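Local coordinates for protein lysozyme (PDB 6H9D) that probably hydrolyses peptidoglycan, as the muramidase domain of SpmX, co-opted from a phage lysin and linked to cell morphogenesis and stalk synthesis, at residues I14-Q22 / W32-F40; L61-V72 / F81-F89. All coordinates share one frame; numbering follows the deposited sequence.

Contact 1 of 2, residues I14-Q22 / W32-F40; sequences IKSFEGLRQ and WMIGYGHTF. With GOL (glycerol), chain D.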
# COMPACT_ATOMS: atom_id res chain seq x y z
N ILE A 14 -5.67 -1.07 -4.31
CA ILE A 14 -4.23 -1.16 -4.38
C ILE A 14 -3.79 -1.41 -5.83
O ILE A 14 -2.88 -0.77 -6.35
CB ILE A 14 -3.71 -2.21 -3.39
CG1 ILE A 14 -3.88 -1.67 -1.96
CG2 ILE A 14 -2.29 -2.63 -3.69
CD1 ILE A 14 -3.51 -2.64 -0.87
N LYS A 15 -4.51 -2.33 -6.49
CA LYS A 15 -4.21 -2.69 -7.86
C LYS A 15 -4.40 -1.48 -8.79
O LYS A 15 -3.75 -1.39 -9.82
CB LYS A 15 -5.13 -3.85 -8.22
CG LYS A 15 -4.85 -4.56 -9.53
CD LYS A 15 -5.94 -5.59 -9.83
CE LYS A 15 -6.02 -6.64 -8.76
NZ LYS A 15 -7.00 -7.70 -9.10
N SER A 16 -5.31 -0.58 -8.43
CA SER A 16 -5.69 0.54 -9.28
C SER A 16 -4.52 1.51 -9.43
O SER A 16 -4.47 2.25 -10.38
CB SER A 16 -6.93 1.24 -8.76
OG SER A 16 -6.63 1.96 -7.58
N PHE A 17 -3.56 1.46 -8.50
CA PHE A 17 -2.40 2.33 -8.55
C PHE A 17 -1.23 1.66 -9.28
O PHE A 17 -0.17 2.25 -9.43
CB PHE A 17 -1.97 2.76 -7.13
CG PHE A 17 -3.08 3.37 -6.31
CD1 PHE A 17 -3.75 4.49 -6.77
CD2 PHE A 17 -3.45 2.84 -5.09
CE1 PHE A 17 -4.80 5.03 -6.04
CE2 PHE A 17 -4.47 3.41 -4.34
CZ PHE A 17 -5.15 4.50 -4.83
N GLU A 18 -1.43 0.40 -9.65
CA GLU A 18 -0.38 -0.43 -10.27
C GLU A 18 -0.72 -0.73 -11.72
O GLU A 18 -1.89 -0.76 -12.07
CB GLU A 18 -0.29 -1.76 -9.54
CG GLU A 18 -0.08 -1.64 -8.05
CD GLU A 18 1.36 -1.33 -7.72
OE1 GLU A 18 2.20 -1.60 -8.55
OE2 GLU A 18 1.61 -0.80 -6.65
N GLY A 19 0.31 -0.94 -12.53
CA GLY A 19 0.15 -1.33 -13.93
C GLY A 19 0.45 -2.81 -14.07
O GLY A 19 1.48 -3.21 -13.57
N LEU A 20 -0.42 -3.56 -14.72
CA LEU A 20 -0.20 -5.02 -14.88
C LEU A 20 0.91 -5.30 -15.90
O LEU A 20 0.80 -4.84 -17.02
CB LEU A 20 -1.50 -5.69 -15.30
CG LEU A 20 -1.34 -7.12 -15.79
CD1 LEU A 20 -0.85 -8.02 -14.68
CD2 LEU A 20 -2.62 -7.66 -16.38
N ARG A 21 1.93 -6.06 -15.50
CA ARG A 21 2.99 -6.51 -16.41
C ARG A 21 2.79 -8.01 -16.59
O ARG A 21 3.04 -8.75 -15.65
CB ARG A 21 4.38 -6.19 -15.87
CG ARG A 21 4.65 -4.71 -15.68
CD ARG A 21 4.65 -3.90 -16.97
NE ARG A 21 5.68 -4.36 -17.90
CZ ARG A 21 6.95 -3.99 -17.84
NH1 ARG A 21 7.36 -3.16 -16.89
NH2 ARG A 21 7.82 -4.45 -18.73
N GLN A 22 2.30 -8.42 -17.75
CA GLN A 22 1.99 -9.85 -18.01
C GLN A 22 3.26 -10.65 -18.25
O GLN A 22 3.19 -11.83 -18.13
CB GLN A 22 1.08 -9.99 -19.23
CG GLN A 22 -0.40 -9.87 -18.90
CD GLN A 22 -1.12 -9.21 -20.05
OE1 GLN A 22 -0.66 -9.22 -21.18
NE2 GLN A 22 -2.26 -8.62 -19.76
N TRP A 32 13.85 -10.29 -11.43
CA TRP A 32 12.74 -10.18 -12.35
C TRP A 32 11.50 -9.65 -11.64
O TRP A 32 11.31 -9.89 -10.44
CB TRP A 32 12.52 -11.52 -13.05
CG TRP A 32 13.69 -11.89 -13.90
CD1 TRP A 32 14.87 -12.44 -13.49
CD2 TRP A 32 13.83 -11.66 -15.32
NE1 TRP A 32 15.72 -12.57 -14.55
CE2 TRP A 32 15.11 -12.12 -15.69
CE3 TRP A 32 13.00 -11.11 -16.30
CZ2 TRP A 32 15.57 -12.05 -17.00
CZ3 TRP A 32 13.45 -11.05 -17.60
CH2 TRP A 32 14.73 -11.51 -17.94
N MET A 33 10.67 -8.91 -12.38
CA MET A 33 9.45 -8.33 -11.88
C MET A 33 8.30 -8.77 -12.80
O MET A 33 8.48 -8.90 -14.00
CB MET A 33 9.54 -6.80 -11.85
CG MET A 33 8.48 -6.13 -10.98
SD MET A 33 8.72 -4.34 -10.62
CE MET A 33 9.81 -4.37 -9.20
N ILE A 34 7.12 -9.00 -12.21
CA ILE A 34 5.96 -9.40 -12.98
C ILE A 34 4.69 -8.96 -12.23
O ILE A 34 4.73 -8.63 -11.04
CB ILE A 34 5.99 -10.92 -13.23
CG1 ILE A 34 5.14 -11.32 -14.44
CG2 ILE A 34 5.58 -11.71 -11.97
CD1 ILE A 34 5.36 -12.75 -14.91
N GLY A 35 3.57 -8.98 -12.94
CA GLY A 35 2.28 -8.73 -12.32
C GLY A 35 2.21 -7.28 -11.87
O GLY A 35 2.52 -6.38 -12.66
N TYR A 36 1.84 -7.06 -10.61
CA TYR A 36 1.76 -5.73 -10.02
C TYR A 36 2.98 -5.47 -9.13
O TYR A 36 2.85 -5.36 -7.93
CB TYR A 36 0.46 -5.60 -9.22
CG TYR A 36 -0.78 -5.84 -10.04
CD1 TYR A 36 -1.19 -4.94 -11.02
CD2 TYR A 36 -1.54 -6.97 -9.84
CE1 TYR A 36 -2.32 -5.18 -11.78
CE2 TYR A 36 -2.67 -7.22 -10.59
CZ TYR A 36 -3.05 -6.34 -11.58
OH TYR A 36 -4.18 -6.59 -12.28
N GLY A 37 4.16 -5.47 -9.75
CA GLY A 37 5.43 -5.21 -9.06
C GLY A 37 5.92 -6.38 -8.23
O GLY A 37 6.65 -6.14 -7.31
N HIS A 38 5.51 -7.59 -8.57
CA HIS A 38 5.92 -8.79 -7.80
C HIS A 38 7.34 -9.22 -8.17
O HIS A 38 7.64 -9.21 -9.34
CB HIS A 38 4.91 -9.92 -7.98
CG HIS A 38 5.32 -11.17 -7.29
ND1 HIS A 38 5.11 -11.37 -5.97
CD2 HIS A 38 6.00 -12.24 -7.72
CE1 HIS A 38 5.60 -12.53 -5.63
NE2 HIS A 38 6.14 -13.07 -6.67
N THR A 39 8.14 -9.63 -7.19
CA THR A 39 9.53 -10.04 -7.49
C THR A 39 9.94 -11.35 -6.83
O THR A 39 10.66 -12.07 -7.44
CB THR A 39 10.51 -8.97 -7.01
OG1 THR A 39 10.32 -8.78 -5.62
CG2 THR A 39 10.38 -7.65 -7.75
N PHE A 40 9.47 -11.63 -5.62
CA PHE A 40 10.00 -12.79 -4.84
C PHE A 40 9.97 -14.12 -5.60
O PHE A 40 10.92 -14.84 -5.45
CB PHE A 40 9.50 -12.77 -3.40
CG PHE A 40 8.14 -13.34 -3.14
CD1 PHE A 40 7.91 -14.70 -3.27
CD2 PHE A 40 7.11 -12.55 -2.70
CE1 PHE A 40 6.67 -15.23 -2.99
CE2 PHE A 40 5.86 -13.08 -2.43
CZ PHE A 40 5.64 -14.42 -2.58
C1 GOL D . 4.30 -1.85 -6.00
O1 GOL D . 3.85 -0.87 -5.10
C2 GOL D . 5.68 -2.26 -5.63
O2 GOL D . 5.72 -2.55 -4.25
C3 GOL D . 5.93 -3.56 -6.30
O3 GOL D . 7.27 -3.57 -6.76
O HOH W 1 -5.51 -8.62 -11.60
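K15 begins the contact by laying its aliphatic chain on the ring of Y36, where helix 8-16 of this phage-lysozyme fold gives way to the small beta region. Its CG stands 3.5 Å from the centroid of the Y36 ring, a CH-pi contact over the face. With CG anti to the backbone N (chi1 -170°) the methylenes reach the ring, and the bend at chi3 turns NZ away from the phenol oxygen, toward its salt bridge with D54. A long lysine suits this place because it has apolar methylenes for the ring face and an amine for the carboxylate of D54. One water also links K15 NZ to Y36 OH, 2.5 Å from the latter.

E18 places CB 3.6 Å from Y36 CD1, its carboxylate plane turned well away from the ring plane. Its carboxylate oxygen OE2 accepts a 2.7 Å hydrogen bond from O1 of a glycerol. In the EGL sequence E18 probably corresponds to the catalytic glutamate of T4-type lysozymes, which would put the glycerol in the cleft.

L20 has CD1 over the Y36 face opposite K15, offset toward the rim, and CB closer, 3.7 Å from Y36 CE1; the ring lies between leucine and lysine. R21 then pairs with G35 as an antiparallel hydrogen-bonded pair: R21 N gives to G35 O at 2.9 Å, and G35 N returns to R21 O at 2.8 Å. The positive phi of G35 (68°) favours glycine at this turn out of the strand. Past this pair, I34 lies alongside the backbone of 21-22, its CD1 4.0 Å from Q22 O.

Contact 2 of 2, residues L61-V72 / F81-F89; sequences LLPIVEAVNNLV and FDALVSFCF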
# COMPACT_ATOMS: atom_id res chain seq x y z
N LEU A 61 1.05 -8.58 -0.18
CA LEU A 61 0.32 -7.81 0.84
C LEU A 61 0.31 -8.52 2.21
O LEU A 61 0.05 -7.87 3.19
CB LEU A 61 -1.10 -7.56 0.36
CG LEU A 61 -1.23 -6.57 -0.79
CD1 LEU A 61 -2.67 -6.51 -1.28
CD2 LEU A 61 -0.72 -5.21 -0.36
N LEU A 62 0.62 -9.83 2.26
CA LEU A 62 0.55 -10.61 3.50
C LEU A 62 1.32 -9.92 4.62
O LEU A 62 0.77 -9.75 5.70
CB LEU A 62 1.08 -12.03 3.29
CG LEU A 62 0.15 -12.98 2.53
CD1 LEU A 62 0.84 -14.31 2.26
CD2 LEU A 62 -1.15 -13.21 3.29
N PRO A 63 2.61 -9.53 4.46
CA PRO A 63 3.34 -8.86 5.52
C PRO A 63 2.81 -7.47 5.86
O PRO A 63 2.98 -7.01 7.00
CB PRO A 63 4.78 -8.79 5.04
CG PRO A 63 4.70 -9.00 3.54
CD PRO A 63 3.46 -9.81 3.29
N ILE A 64 2.16 -6.81 4.90
CA ILE A 64 1.51 -5.51 5.19
C ILE A 64 0.30 -5.74 6.11
O ILE A 64 0.10 -4.97 7.06
CB ILE A 64 1.08 -4.78 3.91
CG1 ILE A 64 2.19 -4.77 2.83
CG2 ILE A 64 0.62 -3.38 4.28
CD1 ILE A 64 3.47 -4.11 3.29
N VAL A 65 -0.54 -6.72 5.75
CA VAL A 65 -1.72 -7.10 6.55
C VAL A 65 -1.27 -7.44 7.98
O VAL A 65 -1.90 -7.01 8.96
CB VAL A 65 -2.49 -8.24 5.87
CG1 VAL A 65 -3.52 -8.92 6.78
CG2 VAL A 65 -3.16 -7.76 4.59
N GLU A 66 -0.17 -8.19 8.11
CA GLU A 66 0.40 -8.55 9.41
C GLU A 66 0.86 -7.29 10.16
O GLU A 66 0.53 -7.13 11.33
CB GLU A 66 1.57 -9.52 9.23
CG GLU A 66 1.08 -10.91 8.86
CD GLU A 66 0.11 -11.46 9.90
OE1 GLU A 66 0.52 -11.58 11.07
OE2 GLU A 66 -1.07 -11.71 9.54
N ALA A 67 1.61 -6.42 9.48
CA ALA A 67 2.15 -5.22 10.07
C ALA A 67 1.03 -4.31 10.60
O ALA A 67 1.14 -3.77 11.69
CB ALA A 67 3.00 -4.48 9.07
N VAL A 68 -0.04 -4.13 9.82
CA VAL A 68 -1.06 -3.15 10.19
C VAL A 68 -1.80 -3.69 11.42
O VAL A 68 -2.02 -2.97 12.39
CB VAL A 68 -2.02 -2.82 9.03
CG1 VAL A 68 -3.18 -1.95 9.52
CG2 VAL A 68 -1.29 -2.10 7.89
N ASN A 69 -2.07 -4.98 11.39
CA ASN A 69 -2.71 -5.69 12.51
C ASN A 69 -1.84 -5.56 13.76
O ASN A 69 -2.36 -5.28 14.81
CB ASN A 69 -2.86 -7.16 12.16
CG ASN A 69 -4.19 -7.45 11.51
OD1 ASN A 69 -5.22 -7.16 12.08
ND2 ASN A 69 -4.17 -8.03 10.34
N ASN A 70 -0.54 -5.69 13.59
CA ASN A 70 0.37 -5.67 14.76
C ASN A 70 0.65 -4.26 15.25
O ASN A 70 0.85 -4.11 16.44
CB ASN A 70 1.70 -6.37 14.45
CG ASN A 70 1.56 -7.83 14.11
OD1 ASN A 70 0.53 -8.44 14.34
ND2 ASN A 70 2.60 -8.39 13.54
N LEU A 71 0.62 -3.27 14.35
CA LEU A 71 1.00 -1.89 14.73
C LEU A 71 -0.19 -1.08 15.23
O LEU A 71 0.03 -0.14 15.97
CB LEU A 71 1.67 -1.23 13.53
CG LEU A 71 3.05 -1.78 13.20
CD1 LEU A 71 3.61 -1.05 12.01
CD2 LEU A 71 3.96 -1.64 14.40
N VAL A 72 -1.40 -1.46 14.82
CA VAL A 72 -2.61 -0.70 15.23
C VAL A 72 -3.23 -1.37 16.46
O VAL A 72 -3.58 -2.52 16.36
CB VAL A 72 -3.60 -0.52 14.07
CG1 VAL A 72 -4.87 0.16 14.55
CG2 VAL A 72 -2.98 0.26 12.94
N PHE A 81 -9.03 -0.38 7.74
CA PHE A 81 -7.98 -1.38 7.62
C PHE A 81 -7.48 -1.43 6.17
O PHE A 81 -6.30 -1.38 5.95
CB PHE A 81 -8.49 -2.75 8.06
CG PHE A 81 -7.39 -3.79 8.04
CD1 PHE A 81 -6.37 -3.73 8.98
CD2 PHE A 81 -7.30 -4.69 6.99
CE1 PHE A 81 -5.33 -4.65 8.94
CE2 PHE A 81 -6.26 -5.61 6.96
CZ PHE A 81 -5.27 -5.57 7.92
N ASP A 82 -8.41 -1.53 5.21
CA ASP A 82 -8.11 -1.61 3.79
C ASP A 82 -7.26 -0.40 3.37
O ASP A 82 -6.27 -0.54 2.68
CB ASP A 82 -9.40 -1.65 2.96
CG ASP A 82 -10.11 -2.99 2.92
OD1 ASP A 82 -9.52 -4.02 3.36
OD2 ASP A 82 -11.23 -3.00 2.41
N ALA A 83 -7.70 0.81 3.74
CA ALA A 83 -6.97 2.06 3.41
C ALA A 83 -5.58 2.07 4.06
O ALA A 83 -4.62 2.53 3.43
CB ALA A 83 -7.76 3.28 3.82
N LEU A 84 -5.48 1.64 5.32
CA LEU A 84 -4.17 1.61 6.00
C LEU A 84 -3.23 0.59 5.34
O LEU A 84 -2.04 0.85 5.25
CB LEU A 84 -4.34 1.32 7.49
CG LEU A 84 -4.91 2.47 8.32
CD1 LEU A 84 -5.08 2.06 9.76
CD2 LEU A 84 -4.05 3.72 8.23
N VAL A 85 -3.75 -0.55 4.88
CA VAL A 85 -2.92 -1.53 4.18
C VAL A 85 -2.38 -0.94 2.87
O VAL A 85 -1.20 -1.09 2.56
CB VAL A 85 -3.70 -2.83 3.92
CG1 VAL A 85 -2.94 -3.73 2.96
CG2 VAL A 85 -3.99 -3.57 5.21
N SER A 86 -3.23 -0.21 2.14
CA SER A 86 -2.85 0.43 0.91
C SER A 86 -1.73 1.43 1.19
O SER A 86 -0.70 1.47 0.50
CB SER A 86 -4.03 1.10 0.23
OG SER A 86 -3.62 1.75 -0.98
N PHE A 87 -1.93 2.20 2.27
CA PHE A 87 -1.04 3.27 2.64
C PHE A 87 0.31 2.69 3.09
O PHE A 87 1.36 3.06 2.60
CB PHE A 87 -1.69 4.11 3.75
CG PHE A 87 -0.81 5.21 4.28
CD1 PHE A 87 -0.58 6.35 3.52
CD2 PHE A 87 -0.22 5.11 5.52
CE1 PHE A 87 0.24 7.36 4.01
CE2 PHE A 87 0.59 6.13 6.01
CZ PHE A 87 0.82 7.25 5.25
N CYS A 88 0.24 1.69 3.97
CA CYS A 88 1.41 1.01 4.50
C CYS A 88 2.18 0.29 3.38
O CYS A 88 3.39 0.35 3.36
CB CYS A 88 1.02 0.04 5.61
SG CYS A 88 2.50 -0.74 6.32
N PHE A 89 1.47 -0.33 2.42
CA PHE A 89 2.09 -0.94 1.26
C PHE A 89 2.89 0.10 0.47
O PHE A 89 4.00 -0.17 -0.01
CB PHE A 89 1.03 -1.60 0.36
CG PHE A 89 1.56 -2.37 -0.82
CD1 PHE A 89 2.48 -3.39 -0.64
CD2 PHE A 89 1.13 -2.09 -2.11
CE1 PHE A 89 2.96 -4.11 -1.73
CE2 PHE A 89 1.62 -2.79 -3.19
CZ PHE A 89 2.51 -3.83 -3.01
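V68 and V85 interlock as reciprocal knobs into holes where helix 50-71 meets helix 78-91, in what corresponds to the larger, helical lobe of T4-type lysozymes. The axes of segments 61-71 and 81-89 come within 9.3 Å, their N-to-C directions 117° apart. V68 fits among F81, L84, V85 and C88, V85 among L61, I64, V65 and V68. Beta-branched valines suit these holes, being compact and rigid. In V68, CG1 is anti to the backbone N (chi1 172°), sending it to F81 CE1 at 3.5 Å and CG2 to C88 CB.

I64 splits its branches: CG2 packs 3.8 Å from V85 CG1 and against C88, whereas CG1 meets F89 CD1 at 3.7 Å. L61 completes this end, its CD2 over a face of F89, 3.8 Å from the ring centroid in a CH-pi contact; leucine is long enough to reach it from the turn before I64.

At the other end F81 extends with CG anti to its N, reaching V65 and N69. V85 CG2 covers one face of that ring, and V65 O meets its edge. The N69 amide comes obliquely to F81, ND2 3.6 Å from CZ, its plane 34° from the ring's, while its OD1 bonds to H4 N. V65 O accepts hydrogen bonds from N69 N and ND2, from opposite faces of its carbonyl plane; the ND2 bond, 2.8 Å, is bent.

In the fold
From the N terminus, helix 8-16 runs into contact 1, which closes the short excursion through residues 23-31, whose strand 24-26 pairs with strand 32-35. The chain then enters helix 50-71, and contact 2 closes the turn through residues 73-80 that brings helix 78-91 back across it. The two contacts stand in series, neither nested nor crossed, with centres about 18 Å apart. They nevertheless meet through I14, which takes no part across contact 1 but packs on L61, S86 and F89, and through F17 on S86. Helix 50-71 joins them too: its earlier turns hold K15 through D54 and H38 through D60, and its later turns form contact 2.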